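Long-range contacts in thiosulfate sulfurtransferase TUM1 (Saccharomyces cerevisiae, PDB 3UTN), which accepts sulfur from NFS1 and passes it to UBA4 for the 2-thiolation of the wobble uridine of tRNAs: residues D28-K33 with K141-N146; R46-D51 with D114-Y119; V122-S127 with L145-Q150. All coordinates share one frame; numbering follows the deposited sequence.

Contact 1 of 3, residues D28-K33 with K141-N146. With DMS (dimethyl sulfoxide), chain B.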
ATOM      1  N   ASP A  28      -9.298   0.705  -7.591  1.00 23.41           N
ATOM      2  CA  ASP A  28      -9.067   1.812  -8.479  1.00 24.09           C
ATOM      3  C   ASP A  28      -8.722   2.991  -7.621  1.00 23.05           C
ATOM      4  O   ASP A  28      -9.228   3.131  -6.512  1.00 22.52           O
ATOM      5  CB  ASP A  28     -10.322   2.134  -9.285  1.00 25.71           C
ATOM      6  CG  ASP A  28     -10.624   1.090 -10.338  1.00 27.75           C
ATOM      7  OD1 ASP A  28      -9.759   0.232 -10.583  1.00 29.11           O
ATOM      8  OD2 ASP A  28     -11.728   1.132 -10.923  1.00 29.40           O
ATOM      9  N   LEU A  29      -7.860   3.848  -8.138  1.00 22.45           N
ATOM     10  CA  LEU A  29      -7.708   5.145  -7.535  1.00 22.03           C
ATOM     11  C   LEU A  29      -9.017   5.852  -7.750  1.00 21.28           C
ATOM     12  O   LEU A  29      -9.731   5.603  -8.725  1.00 21.03           O
ATOM     13  CB  LEU A  29      -6.588   5.940  -8.189  1.00 22.65           C
ATOM     14  CG  LEU A  29      -5.163   5.409  -8.104  1.00 24.32           C
ATOM     15  CD1 LEU A  29      -4.248   6.610  -8.051  1.00 24.34           C
ATOM     16  CD2 LEU A  29      -4.945   4.524  -6.892  1.00 24.50           C
ATOM     17  N   ILE A  30      -9.350   6.723  -6.822  1.00 20.35           N
ATOM     18  CA  ILE A  30     -10.499   7.561  -7.008  1.00 20.22           C
ATOM     19  C   ILE A  30     -10.108   8.925  -6.496  1.00 20.20           C
ATOM     20  O   ILE A  30      -9.544   9.059  -5.408  1.00 19.65           O
ATOM     21  CB  ILE A  30     -11.756   6.986  -6.323  1.00 20.16           C
ATOM     22  CG1 ILE A  30     -13.009   7.709  -6.809  1.00 20.45           C
ATOM     23  CG2 ILE A  30     -11.618   7.002  -4.812  1.00 19.87           C
ATOM     24  CD1 ILE A  30     -14.290   7.021  -6.416  1.00 20.41           C
ATOM     25  N   SER A  31     -10.367   9.929  -7.314  1.00 20.19           N
ATOM     26  CA  SER A  31     -10.112  11.289  -6.922  1.00 20.83           C
ATOM     27  C   SER A  31     -11.221  11.686  -5.964  1.00 20.70           C
ATOM     28  O   SER A  31     -12.274  11.047  -5.934  1.00 21.01           O
ATOM     29  CB  SER A  31     -10.134  12.198  -8.141  1.00 20.87           C
ATOM     30  OG  SER A  31     -11.447  12.261  -8.652  1.00 21.51           O
ATOM     31  N   PRO A  32     -10.994  12.740  -5.177  1.00 20.70           N
ATOM     32  CA  PRO A  32     -12.062  13.255  -4.341  1.00 21.16           C
ATOM     33  C   PRO A  32     -13.324  13.558  -5.140  1.00 21.29           C
ATOM     34  O   PRO A  32     -14.418  13.182  -4.713  1.00 20.84           O
ATOM     35  CB  PRO A  32     -11.458  14.532  -3.775  1.00 20.81           C
ATOM     36  CG  PRO A  32     -10.013  14.215  -3.675  1.00 20.85           C
ATOM     37  CD  PRO A  32      -9.710  13.400  -4.891  1.00 21.12           C
ATOM     38  N   LYS A  33     -13.181  14.206  -6.292  1.00 22.20           N
ATOM     39  CA  LYS A  33     -14.358  14.549  -7.088  1.00 23.60           C
ATOM     40  C   LYS A  33     -15.090  13.311  -7.561  1.00 22.60           C
ATOM     41  O   LYS A  33     -16.308  13.241  -7.452  1.00 23.63           O
ATOM     42  CB  LYS A  33     -14.037  15.483  -8.259  1.00 25.26           C
ATOM     43  CG  LYS A  33     -13.248  14.879  -9.409  1.00 27.51           C
ATOM     44  CD  LYS A  33     -13.014  15.913 -10.507  1.00 29.76           C
ATOM     45  CE  LYS A  33     -12.758  17.294  -9.920  1.00 31.22           C
ATOM     46  NZ  LYS A  33     -12.129  18.241 -10.885  1.00 34.22           N
ATOM     47  N   LYS A 141     -15.305  -4.063  -4.544  1.00 23.19           N
ATOM     48  CA  LYS A 141     -15.213  -2.674  -4.936  1.00 22.94           C
ATOM     49  C   LYS A 141     -14.370  -1.924  -3.947  1.00 22.08           C
ATOM     50  O   LYS A 141     -14.769  -1.671  -2.810  1.00 21.04           O
ATOM     51  CB  LYS A 141     -16.603  -2.064  -5.092  1.00 24.78           C
ATOM     52  CG  LYS A 141     -17.418  -2.735  -6.195  1.00 25.38           C
ATOM     53  CD  LYS A 141     -18.885  -2.339  -6.144  1.00 26.76           C
ATOM     54  CE  LYS A 141     -19.581  -2.859  -4.897  1.00 28.09           C
ATOM     55  NZ  LYS A 141     -19.580  -4.345  -4.763  1.00 28.01           N
ATOM     56  N   VAL A 142     -13.172  -1.591  -4.394  1.00 21.35           N
ATOM     57  CA  VAL A 142     -12.231  -0.929  -3.547  1.00 20.43           C
ATOM     58  C   VAL A 142     -11.651   0.210  -4.335  1.00 20.40           C
ATOM     59  O   VAL A 142     -11.192   0.054  -5.468  1.00 19.86           O
ATOM     60  CB  VAL A 142     -11.097  -1.851  -3.076  1.00 20.65           C
ATOM     61  CG1 VAL A 142     -10.205  -1.111  -2.089  1.00 20.21           C
ATOM     62  CG2 VAL A 142     -11.659  -3.107  -2.432  1.00 20.56           C
ATOM     63  N   TYR A 143     -11.689   1.366  -3.714  1.00 19.58           N
ATOM     64  CA  TYR A 143     -11.065   2.511  -4.284  1.00 20.02           C
ATOM     65  C   TYR A 143     -10.036   2.986  -3.328  1.00 19.57           C
ATOM     66  O   TYR A 143     -10.149   2.806  -2.117  1.00 19.10           O
ATOM     67  CB  TYR A 143     -12.087   3.592  -4.539  1.00 20.70           C
ATOM     68  CG  TYR A 143     -13.037   3.222  -5.635  1.00 21.99           C
ATOM     69  CD1 TYR A 143     -12.741   3.513  -6.960  1.00 22.40           C
ATOM     70  CD2 TYR A 143     -14.226   2.564  -5.349  1.00 22.50           C
ATOM     71  CE1 TYR A 143     -13.613   3.175  -7.977  1.00 23.61           C
ATOM     72  CE2 TYR A 143     -15.105   2.223  -6.358  1.00 23.80           C
ATOM     73  CZ  TYR A 143     -14.793   2.532  -7.667  1.00 24.14           C
ATOM     74  OH  TYR A 143     -15.663   2.184  -8.667  1.00 25.49           O
ATOM     75  N   LEU A 144      -9.003   3.567  -3.896  1.00 19.00           N
ATOM     76  CA  LEU A 144      -8.026   4.227  -3.113  1.00 18.44           C
ATOM     77  C   LEU A 144      -8.293   5.666  -3.400  1.00 18.44           C
ATOM     78  O   LEU A 144      -8.129   6.118  -4.530  1.00 18.48           O
ATOM     79  CB  LEU A 144      -6.637   3.848  -3.580  1.00 18.30           C
ATOM     80  CG  LEU A 144      -5.537   4.568  -2.827  1.00 18.28           C
ATOM     81  CD1 LEU A 144      -5.661   4.228  -1.356  1.00 17.65           C
ATOM     82  CD2 LEU A 144      -4.195   4.156  -3.388  1.00 18.26           C
ATOM     83  N   LEU A 145      -8.750   6.380  -2.383  1.00 18.33           N
ATOM     84  CA  LEU A 145      -8.968   7.786  -2.555  1.00 18.63           C
ATOM     85  C   LEU A 145      -7.624   8.385  -2.845  1.00 18.75           C
ATOM     86  O   LEU A 145      -6.647   8.127  -2.143  1.00 19.14           O
ATOM     87  CB  LEU A 145      -9.577   8.425  -1.320  1.00 18.08           C
ATOM     88  CG  LEU A 145      -9.823   9.924  -1.496  1.00 17.51           C
ATOM     89  CD1 LEU A 145     -10.956  10.180  -2.474  1.00 17.49           C
ATOM     90  CD2 LEU A 145     -10.128  10.529  -0.151  1.00 17.63           C
ATOM     91  N   ASN A 146      -7.578   9.179  -3.898  1.00 19.33           N
ATOM     92  CA  ASN A 146      -6.351   9.799  -4.282  1.00 19.27           C
ATOM     93  C   ASN A 146      -6.422  11.322  -4.251  1.00 19.48           C
ATOM     94  O   ASN A 146      -6.711  11.951  -5.251  1.00 20.28           O
ATOM     95  CB  ASN A 146      -5.916   9.316  -5.654  1.00 19.87           C
ATOM     96  CG  ASN A 146      -4.549   9.807  -6.005  1.00 19.95           C
ATOM     97  OD1 ASN A 146      -3.693   9.947  -5.128  1.00 19.80           O
ATOM     98  ND2 ASN A 146      -4.331  10.104  -7.281  1.00 20.51           N
TER
HETATM   99  S   DMS B 401     -12.109  -1.634  -7.949  1.00 27.11           S
HETATM  100  O   DMS B 401     -12.553  -2.514  -6.851  1.00 25.94           O
HETATM  101  C1  DMS B 401     -12.484  -2.394  -9.435  1.00 27.67           C
HETATM  102  C2  DMS B 401     -13.200  -0.338  -8.060  1.00 26.49           C
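Ile30 lies against one face of the Tyr143 ring, and around this pair the contact is packed most tightly. Ile30 carries CD1 over the ring, 4.2 Å from the centroid, in a CH-pi contact displaced toward the rim, because its CG1 stands opposite the backbone N (chi1 -167°). Its other branch, CG2, reaches back to CB of Tyr143 at 3.5 Å and leans on CD1 of Leu145, which in turn touches the ring of Pro32. The two backbones are parallel strands in register: Asp28 N donates to Val142 O (2.9 Å) in the carbonyl plane, Leu144 N to Asp28 O (2.7 Å), and Ile30 N to Leu144 O from well above the carbonyl plane. On the reverse of the sheet, Leu29 and Leu144 run side by side and touch through their CD2 methyls at 3.6 Å, while Leu29 CD1 rests on the amide of Asn146, which is held by Asn124 through OD1 and by Tyr250 O through ND2.

The Asp28 end is looser: Asp28 and Tyr143 are partly exposed, and a dimethyl sulfoxide, probably from the crystallisation liquor, meets their outer side, whereas Ile30 and Leu145 are buried. Asp28 CB still borders the ring at Tyr143 CD1 (3.6 Å), but the carboxylate touches the solvent molecule. C2 of that molecule covers the ring face turned away from Ile30, and its oxygen takes a nearly straight bond from Val142 N (2.7 Å, 168°). Ser31, at the N-cap of helix 32-41, caps Ala34 N through OG.

Strand 28-30 thus forms an edge of the first rhodanese domain's parallel sheet, followed inward by 141-145 and 115-119. Helix 32-41 folds over Ile30, Tyr143 and Leu145 through Phe35 and Leu38; helix 127-136 packs against Val142 and Leu144 on the other face.

Contact 2 of 3, residues R46-D51 with D114-Y119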
ATOM      1  N   ARG A  46     -23.297   0.428  -0.602  1.00 27.89           N
ATOM      2  CA  ARG A  46     -22.848   1.273   0.475  1.00 27.58           C
ATOM      3  C   ARG A  46     -21.432   1.724   0.148  1.00 26.23           C
ATOM      4  O   ARG A  46     -20.622   0.943  -0.348  1.00 26.07           O
ATOM      5  CB  ARG A  46     -22.875   0.505   1.779  1.00 28.16           C
ATOM      6  CG  ARG A  46     -22.964   1.382   3.004  1.00 29.19           C
ATOM      7  CD  ARG A  46     -23.266   0.526   4.209  1.00 29.49           C
ATOM      8  NE  ARG A  46     -22.188  -0.424   4.455  1.00 30.14           N
ATOM      9  CZ  ARG A  46     -22.058  -1.146   5.563  1.00 30.79           C
ATOM     10  NH1 ARG A  46     -22.945  -1.040   6.543  1.00 30.86           N
ATOM     11  NH2 ARG A  46     -21.036  -1.977   5.684  1.00 31.18           N
ATOM     12  N   ILE A  47     -21.145   2.995   0.381  1.00 24.66           N
ATOM     13  CA  ILE A  47     -19.796   3.477   0.175  1.00 23.35           C
ATOM     14  C   ILE A  47     -19.181   3.725   1.525  1.00 22.25           C
ATOM     15  O   ILE A  47     -19.634   4.566   2.303  1.00 22.42           O
ATOM     16  CB  ILE A  47     -19.726   4.721  -0.709  1.00 23.69           C
ATOM     17  CG1 ILE A  47     -20.194   4.359  -2.116  1.00 24.02           C
ATOM     18  CG2 ILE A  47     -18.298   5.254  -0.745  1.00 22.75           C
ATOM     19  CD1 ILE A  47     -20.439   5.558  -2.988  1.00 25.16           C
ATOM     20  N   VAL A  48     -18.158   2.944   1.803  1.00 20.89           N
ATOM     21  CA  VAL A  48     -17.535   2.985   3.090  1.00 20.30           C
ATOM     22  C   VAL A  48     -16.139   3.480   2.841  1.00 19.63           C
ATOM     23  O   VAL A  48     -15.299   2.743   2.332  1.00 20.06           O
ATOM     24  CB  VAL A  48     -17.520   1.604   3.760  1.00 20.32           C
ATOM     25  CG1 VAL A  48     -16.800   1.684   5.096  1.00 20.28           C
ATOM     26  CG2 VAL A  48     -18.938   1.097   3.939  1.00 21.15           C
ATOM     27  N   PRO A  49     -15.908   4.761   3.143  1.00 19.62           N
ATOM     28  CA  PRO A  49     -14.557   5.248   3.100  1.00 19.41           C
ATOM     29  C   PRO A  49     -13.814   4.510   4.175  1.00 19.07           C
ATOM     30  O   PRO A  49     -14.384   4.146   5.199  1.00 18.43           O
ATOM     31  CB  PRO A  49     -14.699   6.721   3.457  1.00 19.23           C
ATOM     32  CG  PRO A  49     -16.108   7.051   3.125  1.00 19.04           C
ATOM     33  CD  PRO A  49     -16.854   5.820   3.519  1.00 18.96           C
ATOM     34  N   VAL A  50     -12.557   4.235   3.910  1.00 18.96           N
ATOM     35  CA  VAL A  50     -11.786   3.439   4.810  1.00 19.05           C
ATOM     36  C   VAL A  50     -10.568   4.266   5.088  1.00 18.75           C
ATOM     37  O   VAL A  50      -9.730   4.461   4.228  1.00 18.93           O
ATOM     38  CB  VAL A  50     -11.402   2.099   4.177  1.00 19.23           C
ATOM     39  CG1 VAL A  50     -10.559   1.287   5.143  1.00 19.44           C
ATOM     40  CG2 VAL A  50     -12.651   1.328   3.792  1.00 19.60           C
ATOM     41  N   ASP A  51     -10.507   4.779   6.301  1.00 18.91           N
ATOM     42  CA  ASP A  51      -9.338   5.466   6.755  1.00 19.65           C
ATOM     43  C   ASP A  51      -8.337   4.400   7.162  1.00 19.64           C
ATOM     44  O   ASP A  51      -8.529   3.678   8.139  1.00 20.06           O
ATOM     45  CB  ASP A  51      -9.689   6.376   7.919  1.00 20.03           C
ATOM     46  CG  ASP A  51      -8.508   7.168   8.408  1.00 21.37           C
ATOM     47  OD1 ASP A  51      -7.414   7.034   7.825  1.00 21.68           O
ATOM     48  OD2 ASP A  51      -8.678   7.921   9.379  1.00 22.36           O
ATOM     49  N   ASP A 114     -19.865  -3.430  -0.072  1.00 25.85           N
ATOM     50  CA  ASP A 114     -19.406  -2.078   0.185  1.00 25.14           C
ATOM     51  C   ASP A 114     -18.432  -1.639  -0.870  1.00 23.71           C
ATOM     52  O   ASP A 114     -17.534  -2.376  -1.249  1.00 23.91           O
ATOM     53  CB  ASP A 114     -18.710  -1.979   1.532  1.00 26.13           C
ATOM     54  CG  ASP A 114     -19.665  -2.057   2.679  1.00 26.96           C
ATOM     55  OD1 ASP A 114     -20.877  -1.862   2.471  1.00 28.35           O
ATOM     56  OD2 ASP A 114     -19.195  -2.289   3.803  1.00 27.07           O
ATOM     57  N   ILE A 115     -18.620  -0.426  -1.353  1.00 23.47           N
ATOM     58  CA  ILE A 115     -17.561   0.224  -2.080  1.00 22.49           C
ATOM     59  C   ILE A 115     -16.649   0.785  -0.999  1.00 21.62           C
ATOM     60  O   ILE A 115     -17.040   1.660  -0.230  1.00 21.79           O
ATOM     61  CB  ILE A 115     -18.086   1.349  -2.967  1.00 22.54           C
ATOM     62  CG1 ILE A 115     -18.957   0.780  -4.085  1.00 23.13           C
ATOM     63  CG2 ILE A 115     -16.920   2.137  -3.530  1.00 22.56           C
ATOM     64  CD1 ILE A 115     -19.681   1.833  -4.894  1.00 24.41           C
ATOM     65  N   LEU A 116     -15.450   0.239  -0.916  1.00 20.53           N
ATOM     66  CA  LEU A 116     -14.515   0.718   0.064  1.00 20.22           C
ATOM     67  C   LEU A 116     -13.670   1.757  -0.596  1.00 19.09           C
ATOM     68  O   LEU A 116     -13.115   1.544  -1.664  1.00 20.06           O
ATOM     69  CB  LEU A 116     -13.664  -0.411   0.626  1.00 20.36           C
ATOM     70  CG  LEU A 116     -14.496  -1.487   1.321  1.00 20.29           C
ATOM     71  CD1 LEU A 116     -13.589  -2.608   1.784  1.00 20.89           C
ATOM     72  CD2 LEU A 116     -15.299  -0.927   2.485  1.00 20.60           C
ATOM     73  N   VAL A 117     -13.625   2.917   0.018  1.00 18.52           N
ATOM     74  CA  VAL A 117     -12.806   3.960  -0.520  1.00 17.49           C
ATOM     75  C   VAL A 117     -11.754   4.244   0.512  1.00 16.92           C
ATOM     76  O   VAL A 117     -12.004   4.849   1.543  1.00 16.66           O
ATOM     77  CB  VAL A 117     -13.603   5.204  -0.903  1.00 17.73           C
ATOM     78  CG1 VAL A 117     -12.645   6.255  -1.431  1.00 17.17           C
ATOM     79  CG2 VAL A 117     -14.653   4.848  -1.953  1.00 17.58           C
ATOM     80  N   VAL A 118     -10.559   3.782   0.212  1.00 16.70           N
ATOM     81  CA  VAL A 118      -9.514   3.809   1.178  1.00 16.61           C
ATOM     82  C   VAL A 118      -8.801   5.122   1.068  1.00 17.03           C
ATOM     83  O   VAL A 118      -8.567   5.634  -0.017  1.00 16.93           O
ATOM     84  CB  VAL A 118      -8.523   2.678   0.946  1.00 16.39           C
ATOM     85  CG1 VAL A 118      -7.474   2.703   2.037  1.00 16.34           C
ATOM     86  CG2 VAL A 118      -9.262   1.355   0.945  1.00 16.49           C
ATOM     87  N   TYR A 119      -8.453   5.663   2.213  1.00 17.49           N
ATOM     88  CA  TYR A 119      -7.639   6.834   2.225  1.00 18.05           C
ATOM     89  C   TYR A 119      -6.817   6.756   3.473  1.00 18.07           C
ATOM     90  O   TYR A 119      -7.013   5.882   4.312  1.00 18.54           O
ATOM     91  CB  TYR A 119      -8.511   8.081   2.216  1.00 17.45           C
ATOM     92  CG  TYR A 119      -9.411   8.239   3.411  1.00 17.96           C
ATOM     93  CD1 TYR A 119     -10.622   7.552   3.500  1.00 18.34           C
ATOM     94  CD2 TYR A 119      -9.055   9.080   4.451  1.00 17.86           C
ATOM     95  CE1 TYR A 119     -11.447   7.710   4.597  1.00 18.34           C
ATOM     96  CE2 TYR A 119      -9.875   9.255   5.540  1.00 18.69           C
ATOM     97  CZ  TYR A 119     -11.065   8.572   5.606  1.00 18.63           C
ATOM     98  OH  TYR A 119     -11.860   8.756   6.696  1.00 19.57           O
TER
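Tyr119 lays one ring face on Asp51, whose CA stands 3.8 Å from the centroid in a CH-pi contact, while Pro49 CB meets the ring edge at CE1 (3.6 Å); both residues belong to the strand beside Tyr119 in the parallel sheet of the rhodanese fold. The carboxylate of Asp51 lies on the same side of the ring, out past its rim near CE2 and nearly parallel to it (planes 16° apart), and hydrogen-bonds to Thr53; the phenol oxygen is held by Ser76 and Ile73. At the far end the guanidinium of Arg46 is met at its edge by the carboxylate of Asp114.

Between these flat groups strands 47-51 and 115-119 are joined by a regular ladder in which Val48 both donates, N to Ile115 O (2.7 Å), and accepts, O from Val117 N (2.9 Å). Ile47, Ile115 and Val117 face helix 32-41; Leu116 and Val118 pack on helix 127-136, and Leu116 CD2 touches both Val48 CB (3.6 Å) and Val50 CG2.

The salt bridge is side-on, and each partner has a second anchor, Gly109 O for Arg46 and Gln111 N for Asp114. Arg46 NE reaches Asp114 OD1 (2.8 Å) from outside the carboxylate plane, whereas NH2 meets the syn lone pair of Asp114 OD2 at 2.7 Å, nearly straight at 175°.

Contact 3 of 3, residues V122-S127 with L145-Q150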
ATOM      1  N   VAL A 122      -2.004  10.619   5.603  1.00 21.16           N
ATOM      2  CA  VAL A 122      -0.651  10.969   5.206  1.00 22.12           C
ATOM      3  C   VAL A 122      -0.633  11.356   3.741  1.00 22.33           C
ATOM      4  O   VAL A 122      -0.081  12.390   3.366  1.00 22.91           O
ATOM      5  CB  VAL A 122       0.331   9.822   5.482  1.00 22.10           C
ATOM      6  CG1 VAL A 122       1.726  10.169   4.974  1.00 22.20           C
ATOM      7  CG2 VAL A 122       0.364   9.537   6.970  1.00 22.87           C
ATOM      8  N   GLY A 123      -1.266  10.533   2.921  1.00 22.46           N
ATOM      9  CA  GLY A 123      -1.301  10.770   1.497  1.00 23.83           C
ATOM     10  C   GLY A 123      -0.707   9.582   0.800  1.00 23.51           C
ATOM     11  O   GLY A 123       0.493   9.541   0.545  1.00 25.60           O
ATOM     12  N   ASN A 124      -1.548   8.597   0.521  1.00 23.15           N
ATOM     13  CA  ASN A 124      -1.112   7.407  -0.197  1.00 21.94           C
ATOM     14  C   ASN A 124       0.083   6.778   0.450  1.00 21.93           C
ATOM     15  O   ASN A 124       1.074   6.446  -0.199  1.00 21.70           O
ATOM     16  CB  ASN A 124      -0.817   7.755  -1.637  1.00 21.60           C
ATOM     17  CG  ASN A 124      -2.065   8.074  -2.381  1.00 21.46           C
ATOM     18  OD1 ASN A 124      -3.054   7.366  -2.238  1.00 22.46           O
ATOM     19  ND2 ASN A 124      -2.043   9.134  -3.166  1.00 21.11           N
ATOM     20  N   PHE A 125      -0.029   6.634   1.755  1.00 21.15           N
ATOM     21  CA  PHE A 125       1.044   6.111   2.533  1.00 21.15           C
ATOM     22  C   PHE A 125       0.692   4.699   2.951  1.00 20.05           C
ATOM     23  O   PHE A 125       1.353   3.762   2.557  1.00 20.33           O
ATOM     24  CB  PHE A 125       1.271   7.003   3.735  1.00 22.23           C
ATOM     25  CG  PHE A 125       2.446   6.608   4.560  1.00 23.51           C
ATOM     26  CD1 PHE A 125       2.268   6.121   5.841  1.00 24.10           C
ATOM     27  CD2 PHE A 125       3.737   6.727   4.057  1.00 24.70           C
ATOM     28  CE1 PHE A 125       3.355   5.753   6.615  1.00 24.50           C
ATOM     29  CE2 PHE A 125       4.830   6.362   4.826  1.00 25.54           C
ATOM     30  CZ  PHE A 125       4.637   5.875   6.109  1.00 25.67           C
ATOM     31  N   SER A 126      -0.368   4.560   3.732  1.00 19.47           N
ATOM     32  CA  SER A 126      -0.825   3.250   4.170  1.00 19.39           C
ATOM     33  C   SER A 126      -2.093   2.874   3.438  1.00 18.73           C
ATOM     34  O   SER A 126      -2.483   1.711   3.397  1.00 19.28           O
ATOM     35  CB  SER A 126      -1.101   3.289   5.662  1.00 19.06           C
ATOM     36  OG  SER A 126      -1.957   4.376   5.972  1.00 19.46           O
ATOM     37  N   SER A 127      -2.761   3.874   2.882  1.00 18.32           N
ATOM     38  CA  SER A 127      -4.004   3.621   2.186  1.00 18.07           C
ATOM     39  C   SER A 127      -3.807   2.684   1.001  1.00 17.52           C
ATOM     40  O   SER A 127      -4.623   1.799   0.806  1.00 17.74           O
ATOM     41  CB  SER A 127      -4.691   4.917   1.772  1.00 18.05           C
ATOM     42  OG  SER A 127      -3.849   5.696   0.959  1.00 18.46           O
ATOM     43  N   LEU A 145      -8.750   6.380  -2.383  1.00 18.33           N
ATOM     44  CA  LEU A 145      -8.968   7.786  -2.555  1.00 18.63           C
ATOM     45  C   LEU A 145      -7.624   8.385  -2.845  1.00 18.75           C
ATOM     46  O   LEU A 145      -6.647   8.127  -2.143  1.00 19.14           O
ATOM     47  CB  LEU A 145      -9.577   8.425  -1.320  1.00 18.08           C
ATOM     48  CG  LEU A 145      -9.823   9.924  -1.496  1.00 17.51           C
ATOM     49  CD1 LEU A 145     -10.956  10.180  -2.474  1.00 17.49           C
ATOM     50  CD2 LEU A 145     -10.128  10.529  -0.151  1.00 17.63           C
ATOM     51  N   ASN A 146      -7.578   9.179  -3.898  1.00 19.33           N
ATOM     52  CA  ASN A 146      -6.351   9.799  -4.282  1.00 19.27           C
ATOM     53  C   ASN A 146      -6.422  11.322  -4.251  1.00 19.48           C
ATOM     54  O   ASN A 146      -6.711  11.951  -5.251  1.00 20.28           O
ATOM     55  CB  ASN A 146      -5.916   9.316  -5.654  1.00 19.87           C
ATOM     56  CG  ASN A 146      -4.549   9.807  -6.005  1.00 19.95           C
ATOM     57  OD1 ASN A 146      -3.693   9.947  -5.128  1.00 19.80           O
ATOM     58  ND2 ASN A 146      -4.331  10.104  -7.281  1.00 20.51           N
ATOM     59  N   ASN A 147      -6.180  11.912  -3.096  1.00 19.27           N
ATOM     60  CA  ASN A 147      -6.040  11.200  -1.846  1.00 19.53           C
ATOM     61  C   ASN A 147      -6.735  12.060  -0.823  1.00 19.53           C
ATOM     62  O   ASN A 147      -7.310  13.093  -1.166  1.00 18.91           O
ATOM     63  CB  ASN A 147      -4.572  10.981  -1.479  1.00 19.86           C
ATOM     64  CG  ASN A 147      -3.776  12.271  -1.426  1.00 20.22           C
ATOM     65  OD1 ASN A 147      -4.331  13.367  -1.434  1.00 21.02           O
ATOM     66  ND2 ASN A 147      -2.465  12.142  -1.367  1.00 20.31           N
ATOM     67  N   PHE A 148      -6.673  11.644   0.428  1.00 19.38           N
ATOM     68  CA  PHE A 148      -7.337  12.368   1.472  1.00 19.52           C
ATOM     69  C   PHE A 148      -6.754  13.756   1.659  1.00 19.51           C
ATOM     70  O   PHE A 148      -7.476  14.669   2.033  1.00 19.51           O
ATOM     71  CB  PHE A 148      -7.278  11.593   2.765  1.00 19.35           C
ATOM     72  CG  PHE A 148      -8.215  12.096   3.806  1.00 19.33           C
ATOM     73  CD1 PHE A 148      -9.527  12.434   3.480  1.00 19.00           C
ATOM     74  CD2 PHE A 148      -7.803  12.198   5.124  1.00 19.23           C
ATOM     75  CE1 PHE A 148     -10.394  12.886   4.454  1.00 19.40           C
ATOM     76  CE2 PHE A 148      -8.670  12.642   6.101  1.00 19.07           C
ATOM     77  CZ  PHE A 148      -9.967  12.983   5.767  1.00 18.91           C
ATOM     78  N   ASN A 149      -5.459  13.908   1.397  1.00 20.96           N
ATOM     79  CA  ASN A 149      -4.821  15.218   1.450  1.00 22.25           C
ATOM     80  C   ASN A 149      -5.549  16.191   0.553  1.00 22.06           C
ATOM     81  O   ASN A 149      -5.932  17.275   0.980  1.00 21.74           O
ATOM     82  CB  ASN A 149      -3.362  15.143   1.016  1.00 23.67           C
ATOM     83  CG  ASN A 149      -2.472  14.516   2.067  1.00 24.60           C
ATOM     84  OD1 ASN A 149      -2.891  14.290   3.200  1.00 26.28           O
ATOM     85  ND2 ASN A 149      -1.232  14.246   1.699  1.00 25.53           N
ATOM     86  N   GLN A 150      -5.750  15.781  -0.692  1.00 22.36           N
ATOM     87  CA  GLN A 150      -6.383  16.640  -1.673  1.00 22.90           C
ATOM     88  C   GLN A 150      -7.837  16.784  -1.334  1.00 21.89           C
ATOM     89  O   GLN A 150      -8.403  17.863  -1.432  1.00 20.78           O
ATOM     90  CB  GLN A 150      -6.206  16.067  -3.069  1.00 24.65           C
ATOM     91  CG  GLN A 150      -4.788  16.230  -3.567  1.00 27.32           C
ATOM     92  CD  GLN A 150      -4.379  17.683  -3.650  1.00 29.56           C
ATOM     93  OE1 GLN A 150      -4.357  18.259  -4.731  1.00 32.61           O
ATOM     94  NE2 GLN A 150      -4.060  18.287  -2.504  1.00 30.44           N
TER
HETATM   95  O   HOH W   1      -4.889   7.484  -0.376  1.00 18.85           O
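Asn124 OD1, Ser127 OG and Leu145 O gather round one water, which lies 2.6 Å from Asn124 OD1 and so ties the loop 122-127 to the end of strand 141-145. The other half of the same amide works directly: Asn124 ND2 donates to Asn146 OD1 at 2.7 Å, close to its own amide plane, the two side chains crossing at about a right angle. Asn124 ND2 also donates to Lys248 O, in the second rhodanese domain. A leucine in place of Asn124 would probably leave Asn146 OD1 and Lys248 O without this donor and rob the water of one of its anchors.

Further along, Asn149 ND2 reaches Val122 O (2.7 Å) from above the carbonyl plane. Gly123, with no side chain, lets Asn147 ND2 come within 3.4 Å of its CA; at its backbone angles a beta carbon would press against the Val122 carbonyl. Asn147 follows a cis peptide and, with CG between backbone N and carbonyl carbon (chi1 56°), turns OD1 to accept from Gln150 N (2.9 Å), an N-cap.

Asp120 gathers several backbone N-H groups of the loop, which links strand 115-119 to helix 127-136, a position that corresponds, by strand order, to the loop of the catalytic Cys282 in the second domain. Across the contact, helix 148-153 begins, and Thr247 O, in the second domain, accepts from ND2 of both Asn147 and Asn149.

All three contacts belong to the first rhodanese domain, the one without the catalytic cysteine. Contacts 1 and 2 build the same five-stranded parallel sheet: their centres are about 9 Å apart, and strands 141-145 and 115-119, one from each, are neighbours. Along the chain contact 2 is nested within the loop closed by contact 1. Contact 3 opens after contact 2 has closed and shares Leu145 and Asn146 with contact 1, about 10 Å away between centres; contact 2 lies about 13 Å from it. The sheet's strand ends thus lead into the loop and helix start of contact 3, where the domain meets its catalytic partner.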